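Local coordinates for protein trichothecene 15-O-acetyltransferase TRI3 (Fusarium sporotrichioides, PDB 3FOT) that transfers an acetyl group to the C-15 hydroxyl of trichothecene intermediates during biosynthesis of mycotoxins such as T-2 toxin, at residues A[55-60]-A[463-468]; A[128-133]-A[160-165]; A[446-451]-A[482-487]. All blocks are in the same frame, centred on the assembly; numbering follows the deposited sequence.

Contact 1 of 3, residues A[55-60]-A[463-468]; sequences IATSLR and ESIDFV
Ile-55 and Phe-467 face each other as a non-hydrogen-bonded pair of two antiparallel strands, whose segment axes approach to 4.7 Å at 169°. The tight side of the contact is apolar. CG1 of Ile-55 lies 3.4 Å from CD1 of Phe-467, approaching the ring obliquely; Phe-467 reaches it because its CG is anti to the backbone N (chi1 178°). The other branch of Ile-55, CG2, runs alongside CG2 of Ile-465 at 4.0 Å, both side chains pointing the same way. In the backbone, Ala-56 and Asp-466 exchange two nearly straight bonds, N of Ala-56 to O of Asp-466 and the reverse, each 2.8 Å long. The regular register is interrupted by a classic beta bulge, where Glu-463 and Ser-464 both face Ser-58: N of Glu-463 gives O of Ser-58 a 2.9 Å bond, and N of Ser-464 adds a weak one.

The face carrying Ala-56, Ser-58, Ser-464 and Asp-466 is bridged by water and partly open to solvent. One water joins Ala-56 O, Ser-464 OG and Asp-466 OD2; another links Ser-58 OG, also bonded to Glu-179, with Glu-463 OE1. At the partly exposed end Arg-60 grips Glu-463 side-on, NE to OE2 and NH2 to OE1, both 2.8 Å, with the flat groups 61° apart, while NH1 turns to Asp-175 O. Strand 177-184 flanks 53-61 on its other edge, helix 191-205 packs on Ile-55 and Thr-57, and helix 134-147 touches Ala-56 on the reverse face.

Contact 2 of 3, residues A[128-133]-A[160-165]; sequences QPTAKS and FLLSDV
O of Ser-163 is gripped from across the contact by N of Thr-130, a 2.9 Å bond whose donor stands 46° out of the carbonyl plane, and from its own chain by a weak bond from N of Val-165. CA of Pro-129 adds a CH contact to the same oxygen. The weak bond from N of Val-165 closes an inverse gamma turn centred on Asp-164, by which the chain leaves the strand. Further back, N of Gln-128 donates to O of Leu-161 (2.9 Å), and O of Gln-128 receives a weak bond from N of Ser-163, the alternation expected of parallel strands.

Leu-162 is the apolar centre. Its CD2 lies beside the stem of Gln-128, 3.7 Å from CB, and CG2 of Thr-130 runs alongside its CB at 3.9 Å. The other methyl, CD1, rests 3.7 Å from the carbonyl O of Lys-132. Thr-130 can do two jobs because OG1 stands opposite the backbone N (chi1 -177°), leaving CG2 beside Leu-162 while OG1 accepts N of Lys-132 in an ST turn at 3.1 Å. The Lys-132 chain, bent at chi3 (76°), folds NZ back onto an in-plane lone pair of Gln-128 OE1 at 2.8 Å; Glu-140 supplies NZ with a salt bridge, which probably fixes the ammonium. Strand 125-129 is an outermost strand of the mixed six-stranded sheet, and the chain passes from it into helix 134-147, N-capped by Ser-133. That helix packs on Leu-162 and leads back towards 158-163, so the pairing has the form of a beta-alpha-beta crossover with parallel strands.

Contact 3 of 3, residues A[446-451]-A[482-487]; sequences IPHEIK and SWRDAS
His-448 meets two side chains of the hairpin end, one with its edge and the other with its face. Its CD2 points at the face of the Trp-483 six-membered ring, 3.5 Å from CH2; ring planes at 85° and centroids 4.9 Å apart define a T-shaped pair with the histidine as the edge. Against one face of His-448 the guanidinium of Arg-484 is stacked, planes 20° apart and centres separated by 4.2 Å. The arginine chain, extended from CG to NE, runs antiparallel to the histidine side chain, and its CG also makes a CH-pi contact with the ring, 3.8 Å from NE2.

The tryptophan rim meets backbone: CH2 sits 3.3 Å from O of Ile-446, near the ring plane, and the Ile-446 side chain crosses that of Trp-483 at about a right angle, with CG2 4.1 Å from CH2. Polar ends are held from outside. Val-462 O accepts from both Trp-483 NE1 and Arg-484 NE, while Glu-443 OE2 receives His-448 NE2 and the Arg-484 backbone N, probably steadying the imidazole. Trp-483 to Ala-486 form a type I' turn, the tight connection of a beta hairpin with a two-residue loop joining strands 477-483 and 486-494.

Overall arrangement
Contact 1 and segment 446-451 of contact 3 share the mixed six-stranded sheet, where 449-452 and 457-469 are neighbours; the centres of the two contacts are about 9 Å apart, and Ile-465 CD1 packs on both Trp-483 and Ile-446. Contact 2 lies at the sheet's other edge, about 14 Å from contact 1 and 21 Å from contact 3 between centres; strand 177-184 separates its strand 158-163 from 53-61 of contact 1. Along the chain, contact 2 falls wholly between the two segments of contact 1, whereas contacts 1 and 3 interleave. Distant parts of the chain thus complete one sheet, and contact 3 ties it to the four-stranded sheet containing 477-483 and 486-494, consistent with the two-domain architecture of BAHD acyltransferases.

Contact 1 of 3, residues A[55-60]-A[463-468]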
loop_
_atom_site.group_PDB
_atom_site.type_symbol
_atom_site.label_atom_id
_atom_site.label_comp_id
_atom_site.label_asym_id
_atom_site.label_seq_id
_atom_site.Cartn_x
_atom_site.Cartn_y
_atom_site.Cartn_z
ATOM N N ILE A 55 5.550 -5.945 -2.174
ATOM C CA ILE A 55 5.148 -5.860 -3.592
ATOM C C ILE A 55 5.807 -7.035 -4.326
ATOM O O ILE A 55 7.025 -7.168 -4.319
ATOM C CB ILE A 55 5.532 -4.495 -4.217
ATOM C CG1 ILE A 55 4.835 -3.349 -3.452
ATOM C CG2 ILE A 55 5.111 -4.424 -5.736
ATOM C CD1 ILE A 55 5.504 -1.954 -3.671
ATOM N N ALA A 56 4.990 -7.908 -4.923
ATOM C CA ALA A 56 5.503 -9.075 -5.628
ATOM C C ALA A 56 5.409 -8.782 -7.108
ATOM O O ALA A 56 4.299 -8.520 -7.631
ATOM C CB ALA A 56 4.686 -10.345 -5.252
ATOM N N THR A 57 6.558 -8.750 -7.779
ATOM C CA THR A 57 6.565 -8.493 -9.217
ATOM C C THR A 57 7.061 -9.771 -9.899
ATOM O O THR A 57 8.022 -10.382 -9.449
ATOM C CB THR A 57 7.393 -7.235 -9.628
ATOM O OG1 THR A 57 8.778 -7.406 -9.286
ATOM C CG2 THR A 57 6.855 -5.939 -8.960
ATOM N N SER A 58 6.389 -10.210 -10.949
ATOM C CA SER A 58 6.875 -11.332 -11.725
ATOM C C SER A 58 7.348 -10.766 -13.047
ATOM O O SER A 58 6.584 -10.094 -13.732
ATOM C CB SER A 58 5.752 -12.336 -11.989
ATOM O OG SER A 58 6.277 -13.532 -12.489
ATOM N N LEU A 59 8.592 -11.054 -13.394
ATOM C CA LEU A 59 9.203 -10.494 -14.589
ATOM C C LEU A 59 9.552 -11.647 -15.525
ATOM O O LEU A 59 9.716 -12.800 -15.092
ATOM C CB LEU A 59 10.468 -9.709 -14.240
ATOM C CG LEU A 59 10.469 -8.674 -13.101
ATOM C CD1 LEU A 59 11.862 -8.062 -12.999
ATOM C CD2 LEU A 59 9.451 -7.588 -13.308
ATOM N N ARG A 60 9.645 -11.343 -16.807
ATOM C CA ARG A 60 10.077 -12.344 -17.781
ATOM C C ARG A 60 11.300 -11.809 -18.528
ATOM O O ARG A 60 11.327 -10.654 -18.940
ATOM C CB ARG A 60 8.954 -12.658 -18.761
ATOM C CG ARG A 60 9.308 -13.770 -19.726
ATOM C CD ARG A 60 8.100 -14.327 -20.501
ATOM N NE ARG A 60 6.939 -14.647 -19.655
ATOM C CZ ARG A 60 6.749 -15.784 -18.983
ATOM N NH1 ARG A 60 7.636 -16.772 -19.027
ATOM N NH2 ARG A 60 5.643 -15.944 -18.264
ATOM N N GLU A 463 5.369 -8.515 -15.775
ATOM C CA GLU A 463 4.141 -9.248 -16.175
ATOM C C GLU A 463 3.005 -9.073 -15.195
ATOM O O GLU A 463 1.853 -8.873 -15.600
ATOM C CB GLU A 463 4.417 -10.734 -16.370
ATOM C CG GLU A 463 5.433 -10.963 -17.466
ATOM C CD GLU A 463 5.266 -12.288 -18.154
ATOM O OE1 GLU A 463 4.987 -13.295 -17.470
ATOM O OE2 GLU A 463 5.423 -12.306 -19.390
ATOM N N SER A 464 3.335 -9.148 -13.904
ATOM C CA SER A 464 2.286 -9.096 -12.881
ATOM C C SER A 464 2.802 -8.370 -11.654
ATOM O O SER A 464 4.003 -8.405 -11.333
ATOM C CB SER A 464 1.801 -10.508 -12.511
ATOM O OG SER A 464 2.820 -11.220 -11.854
ATOM N N ILE A 465 1.878 -7.691 -10.984
ATOM C CA ILE A 465 2.185 -6.939 -9.784
ATOM C C ILE A 465 1.129 -7.288 -8.755
ATOM O O ILE A 465 -0.068 -7.164 -9.017
ATOM C CB ILE A 465 2.220 -5.403 -10.024
ATOM C CG1 ILE A 465 3.231 -5.032 -11.127
ATOM C CG2 ILE A 465 2.493 -4.643 -8.700
ATOM C CD1 ILE A 465 3.237 -3.537 -11.508
ATOM N N ASP A 466 1.573 -7.775 -7.601
ATOM C CA ASP A 466 0.651 -7.993 -6.478
ATOM C C ASP A 466 1.115 -7.215 -5.259
ATOM O O ASP A 466 2.245 -7.342 -4.841
ATOM C CB ASP A 466 0.528 -9.480 -6.170
ATOM C CG ASP A 466 -0.127 -10.228 -7.294
ATOM O OD1 ASP A 466 -1.335 -9.962 -7.524
ATOM O OD2 ASP A 466 0.566 -11.048 -7.946
ATOM N N PHE A 467 0.221 -6.429 -4.684
ATOM C CA PHE A 467 0.563 -5.539 -3.595
ATOM C C PHE A 467 -0.139 -6.065 -2.347
ATOM O O PHE A 467 -1.372 -6.170 -2.305
ATOM C CB PHE A 467 0.121 -4.117 -3.931
ATOM C CG PHE A 467 0.379 -3.127 -2.848
ATOM C CD1 PHE A 467 1.582 -2.446 -2.780
ATOM C CD2 PHE A 467 -0.585 -2.868 -1.883
ATOM C CE1 PHE A 467 1.822 -1.533 -1.776
ATOM C CE2 PHE A 467 -0.333 -1.945 -0.877
ATOM C CZ PHE A 467 0.857 -1.287 -0.828
ATOM N N VAL A 468 0.659 -6.455 -1.362
ATOM C CA VAL A 468 0.121 -6.980 -0.110
ATOM C C VAL A 468 0.564 -6.129 1.092
ATOM O O VAL A 468 1.684 -5.609 1.131
ATOM C CB VAL A 468 0.436 -8.504 0.082
ATOM C CG1 VAL A 468 -0.010 -9.324 -1.149
ATOM C CG2 VAL A 468 1.891 -8.729 0.335
HETATM O O HOH W 1 3.223 -10.765 -9.032
HETATM O O HOH W 2 4.737 -14.420 -14.985
#

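Contact 2 of 3, residues A[128-133]-A[160-165]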
loop_
_atom_site.group_PDB
_atom_site.type_symbol
_atom_site.label_atom_id
_atom_site.label_comp_id
_atom_site.label_asym_id
_atom_site.label_seq_id
_atom_site.Cartn_x
_atom_site.Cartn_y
_atom_site.Cartn_z
ATOM N N GLN A 128 17.985 -15.782 -4.596
ATOM C CA GLN A 128 17.796 -17.208 -4.330
ATOM C C GLN A 128 17.520 -17.939 -5.633
ATOM O O GLN A 128 16.547 -17.633 -6.302
ATOM C CB GLN A 128 16.580 -17.463 -3.432
ATOM C CG GLN A 128 16.565 -16.837 -2.064
ATOM C CD GLN A 128 15.372 -17.309 -1.236
ATOM O OE1 GLN A 128 14.748 -18.335 -1.543
ATOM N NE2 GLN A 128 15.053 -16.561 -0.181
ATOM N N PRO A 129 18.373 -18.925 -5.995
ATOM C CA PRO A 129 17.972 -19.849 -7.058
ATOM C C PRO A 129 16.929 -20.794 -6.493
ATOM O O PRO A 129 17.241 -21.593 -5.604
ATOM C CB PRO A 129 19.265 -20.604 -7.408
ATOM C CG PRO A 129 20.341 -20.030 -6.569
ATOM C CD PRO A 129 19.706 -19.221 -5.460
ATOM N N THR A 130 15.698 -20.683 -6.987
ATOM C CA THR A 130 14.546 -21.367 -6.429
ATOM C C THR A 130 13.368 -21.343 -7.402
ATOM O O THR A 130 13.263 -20.439 -8.211
ATOM C CB THR A 130 14.083 -20.708 -5.076
ATOM O OG1 THR A 130 12.979 -21.448 -4.521
ATOM C CG2 THR A 130 13.670 -19.233 -5.293
ATOM N N ALA A 131 12.478 -22.323 -7.292
ATOM C CA ALA A 131 11.220 -22.306 -8.032
ATOM C C ALA A 131 10.084 -21.562 -7.312
ATOM O O ALA A 131 9.034 -21.363 -7.896
ATOM C CB ALA A 131 10.780 -23.747 -8.390
ATOM N N LYS A 132 10.292 -21.167 -6.053
ATOM C CA LYS A 132 9.262 -20.435 -5.306
ATOM C C LYS A 132 8.958 -19.085 -5.952
ATOM O O LYS A 132 9.863 -18.407 -6.486
ATOM C CB LYS A 132 9.593 -20.302 -3.805
ATOM C CG LYS A 132 10.566 -19.211 -3.409
ATOM C CD LYS A 132 10.971 -19.256 -1.900
ATOM C CE LYS A 132 11.969 -20.383 -1.616
ATOM N NZ LYS A 132 12.841 -20.124 -0.431
ATOM N N SER A 133 7.679 -18.718 -5.919
ATOM C CA SER A 133 7.235 -17.397 -6.372
ATOM C C SER A 133 7.541 -16.331 -5.307
ATOM O O SER A 133 7.860 -16.660 -4.167
ATOM C CB SER A 133 5.728 -17.404 -6.630
ATOM O OG SER A 133 5.008 -17.463 -5.412
ATOM N N PHE A 160 14.200 -9.205 -2.884
ATOM C CA PHE A 160 14.610 -10.591 -3.072
ATOM C C PHE A 160 14.383 -11.002 -4.511
ATOM O O PHE A 160 13.258 -10.938 -4.995
ATOM C CB PHE A 160 13.799 -11.518 -2.164
ATOM C CG PHE A 160 13.952 -11.213 -0.713
ATOM C CD1 PHE A 160 14.909 -11.878 0.046
ATOM C CD2 PHE A 160 13.104 -10.287 -0.096
ATOM C CE1 PHE A 160 15.061 -11.597 1.390
ATOM C CE2 PHE A 160 13.234 -10.007 1.252
ATOM C CZ PHE A 160 14.212 -10.651 2.001
ATOM N N LEU A 161 15.454 -11.402 -5.191
ATOM C CA LEU A 161 15.386 -11.780 -6.614
ATOM C C LEU A 161 15.405 -13.294 -6.660
ATOM O O LEU A 161 16.286 -13.922 -6.069
ATOM C CB LEU A 161 16.591 -11.226 -7.396
ATOM C CG LEU A 161 17.014 -9.756 -7.166
ATOM C CD1 LEU A 161 18.338 -9.412 -7.864
ATOM C CD2 LEU A 161 15.924 -8.783 -7.541
ATOM N N LEU A 162 14.434 -13.872 -7.339
ATOM C CA LEU A 162 14.259 -15.315 -7.339
ATOM C C LEU A 162 14.164 -15.763 -8.777
ATOM O O LEU A 162 13.501 -15.122 -9.586
ATOM C CB LEU A 162 12.947 -15.663 -6.629
ATOM C CG LEU A 162 12.634 -14.984 -5.281
ATOM C CD1 LEU A 162 11.230 -15.364 -4.827
ATOM C CD2 LEU A 162 13.695 -15.356 -4.247
ATOM N N SER A 163 14.801 -16.877 -9.109
ATOM C CA SER A 163 14.620 -17.450 -10.442
ATOM C C SER A 163 14.907 -18.939 -10.345
ATOM O O SER A 163 15.786 -19.354 -9.596
ATOM C CB SER A 163 15.526 -16.796 -11.509
ATOM O OG SER A 163 15.120 -17.167 -12.837
ATOM N N ASP A 164 14.164 -19.718 -11.132
ATOM C CA ASP A 164 14.295 -21.179 -11.103
ATOM C C ASP A 164 15.481 -21.631 -11.959
ATOM O O ASP A 164 15.308 -22.177 -13.052
ATOM C CB ASP A 164 13.008 -21.846 -11.565
ATOM C CG ASP A 164 12.992 -23.339 -11.280
ATOM O OD1 ASP A 164 13.900 -23.847 -10.577
ATOM O OD2 ASP A 164 12.063 -23.995 -11.777
ATOM N N VAL A 165 16.677 -21.396 -11.437
ATOM C CA VAL A 165 17.926 -21.777 -12.082
ATOM C C VAL A 165 18.747 -22.525 -11.036
ATOM O O VAL A 165 18.403 -22.480 -9.859
ATOM C CB VAL A 165 18.697 -20.549 -12.638
ATOM C CG1 VAL A 165 17.952 -19.933 -13.822
ATOM C CG2 VAL A 165 18.969 -19.493 -11.532
#

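Contact 3 of 3, residues A[446-451]-A[482-487]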
loop_
_atom_site.group_PDB
_atom_site.type_symbol
_atom_site.label_atom_id
_atom_site.label_comp_id
_atom_site.label_asym_id
_atom_site.label_seq_id
_atom_site.Cartn_x
_atom_site.Cartn_y
_atom_site.Cartn_z
ATOM N N ILE A 446 4.775 2.291 -12.108
ATOM C CA ILE A 446 5.755 1.227 -12.441
ATOM C C ILE A 446 5.715 1.015 -13.949
ATOM O O ILE A 446 4.638 0.911 -14.522
ATOM C CB ILE A 446 5.419 -0.079 -11.684
ATOM C CG1 ILE A 446 5.549 0.168 -10.173
ATOM C CG2 ILE A 446 6.299 -1.255 -12.134
ATOM C CD1 ILE A 446 4.948 -0.935 -9.309
ATOM N N PRO A 447 6.894 0.926 -14.595
ATOM C CA PRO A 447 6.872 0.731 -16.041
ATOM C C PRO A 447 6.543 -0.694 -16.488
ATOM O O PRO A 447 6.763 -1.657 -15.753
ATOM C CB PRO A 447 8.299 1.086 -16.467
ATOM C CG PRO A 447 9.146 0.759 -15.269
ATOM C CD PRO A 447 8.266 0.998 -14.050
ATOM N N HIS A 448 6.038 -0.835 -17.711
ATOM C CA HIS A 448 5.792 -2.184 -18.250
ATOM C C HIS A 448 7.066 -2.998 -18.496
ATOM O O HIS A 448 7.021 -4.250 -18.507
ATOM C CB HIS A 448 5.056 -2.100 -19.571
ATOM C CG HIS A 448 3.587 -1.858 -19.439
ATOM N ND1 HIS A 448 2.777 -1.655 -20.540
ATOM C CD2 HIS A 448 2.782 -1.767 -18.352
ATOM C CE1 HIS A 448 1.527 -1.496 -20.135
ATOM N NE2 HIS A 448 1.505 -1.540 -18.814
ATOM N N GLU A 449 8.181 -2.311 -18.732
ATOM C CA GLU A 449 9.446 -3.003 -18.981
ATOM C C GLU A 449 10.609 -2.343 -18.276
ATOM O O GLU A 449 10.595 -1.123 -17.997
ATOM C CB GLU A 449 9.776 -3.087 -20.491
ATOM C CG GLU A 449 8.708 -3.680 -21.394
ATOM C CD GLU A 449 7.727 -2.654 -21.946
ATOM O OE1 GLU A 449 7.978 -1.430 -21.862
ATOM O OE2 GLU A 449 6.698 -3.090 -22.496
ATOM N N ILE A 450 11.613 -3.167 -17.975
ATOM C CA ILE A 450 12.929 -2.693 -17.624
ATOM C C ILE A 450 13.715 -2.751 -18.941
ATOM O O ILE A 450 13.746 -3.797 -19.601
ATOM C CB ILE A 450 13.601 -3.604 -16.565
ATOM C CG1 ILE A 450 12.842 -3.506 -15.241
ATOM C CG2 ILE A 450 15.056 -3.169 -16.335
ATOM C CD1 ILE A 450 13.181 -4.577 -14.200
ATOM N N LYS A 451 14.314 -1.620 -19.307
ATOM C CA LYS A 451 15.058 -1.450 -20.568
ATOM C C LYS A 451 16.530 -1.214 -20.281
ATOM O O LYS A 451 16.883 -0.708 -19.216
ATOM C CB LYS A 451 14.533 -0.235 -21.343
ATOM C CG LYS A 451 13.131 -0.432 -21.875
ATOM C CD LYS A 451 12.583 0.851 -22.441
ATOM C CE LYS A 451 11.170 0.610 -22.941
ATOM N NZ LYS A 451 11.235 0.244 -24.366
ATOM N N SER A 482 -4.831 -2.422 -10.684
ATOM C CA SER A 482 -4.901 -2.723 -12.092
ATOM C C SER A 482 -3.511 -2.752 -12.679
ATOM O O SER A 482 -2.663 -1.945 -12.304
ATOM C CB SER A 482 -5.706 -1.646 -12.819
ATOM O OG SER A 482 -5.824 -2.002 -14.188
ATOM N N TRP A 483 -3.297 -3.676 -13.612
ATOM C CA TRP A 483 -2.048 -3.689 -14.387
ATOM C C TRP A 483 -2.329 -4.253 -15.757
ATOM O O TRP A 483 -3.010 -5.270 -15.856
ATOM C CB TRP A 483 -1.058 -4.557 -13.664
ATOM C CG TRP A 483 0.301 -4.685 -14.261
ATOM C CD1 TRP A 483 0.883 -5.828 -14.710
ATOM C CD2 TRP A 483 1.263 -3.645 -14.420
ATOM N NE1 TRP A 483 2.169 -5.559 -15.163
ATOM C CE2 TRP A 483 2.419 -4.226 -14.998
ATOM C CE3 TRP A 483 1.260 -2.268 -14.149
ATOM C CZ2 TRP A 483 3.569 -3.488 -15.289
ATOM C CZ3 TRP A 483 2.416 -1.527 -14.448
ATOM C CH2 TRP A 483 3.557 -2.151 -15.004
ATOM N N ARG A 484 -1.836 -3.584 -16.810
ATOM C CA ARG A 484 -2.036 -4.078 -18.202
ATOM C C ARG A 484 -3.533 -4.330 -18.466
ATOM O O ARG A 484 -3.924 -5.344 -19.103
ATOM C CB ARG A 484 -1.226 -5.338 -18.473
ATOM C CG ARG A 484 0.282 -5.068 -18.419
ATOM C CD ARG A 484 1.030 -6.358 -18.572
ATOM N NE ARG A 484 2.474 -6.137 -18.568
ATOM C CZ ARG A 484 3.197 -5.799 -19.647
ATOM N NH1 ARG A 484 4.508 -5.633 -19.524
ATOM N NH2 ARG A 484 2.623 -5.658 -20.850
ATOM N N ASP A 485 -4.330 -3.377 -17.985
ATOM C CA ASP A 485 -5.807 -3.336 -18.140
ATOM C C ASP A 485 -6.560 -4.465 -17.444
ATOM O O ASP A 485 -7.750 -4.669 -17.715
ATOM C CB ASP A 485 -6.224 -3.320 -19.612
ATOM C CG ASP A 485 -5.992 -1.986 -20.271
ATOM O OD1 ASP A 485 -6.210 -0.933 -19.626
ATOM O OD2 ASP A 485 -5.628 -2.014 -21.456
ATOM N N ALA A 486 -5.886 -5.200 -16.567
ATOM C CA ALA A 486 -6.541 -6.251 -15.803
ATOM C C ALA A 486 -6.615 -5.845 -14.341
ATOM O O ALA A 486 -5.596 -5.479 -13.755
ATOM C CB ALA A 486 -5.787 -7.569 -15.949
ATOM N N SER A 487 -7.813 -5.945 -13.756
ATOM C CA SER A 487 -8.014 -5.650 -12.327
ATOM C C SER A 487 -7.780 -6.887 -11.470
ATOM O O SER A 487 -8.260 -7.973 -11.784
ATOM C CB SER A 487 -9.426 -5.088 -12.073
ATOM O OG SER A 487 -9.599 -3.854 -12.763
#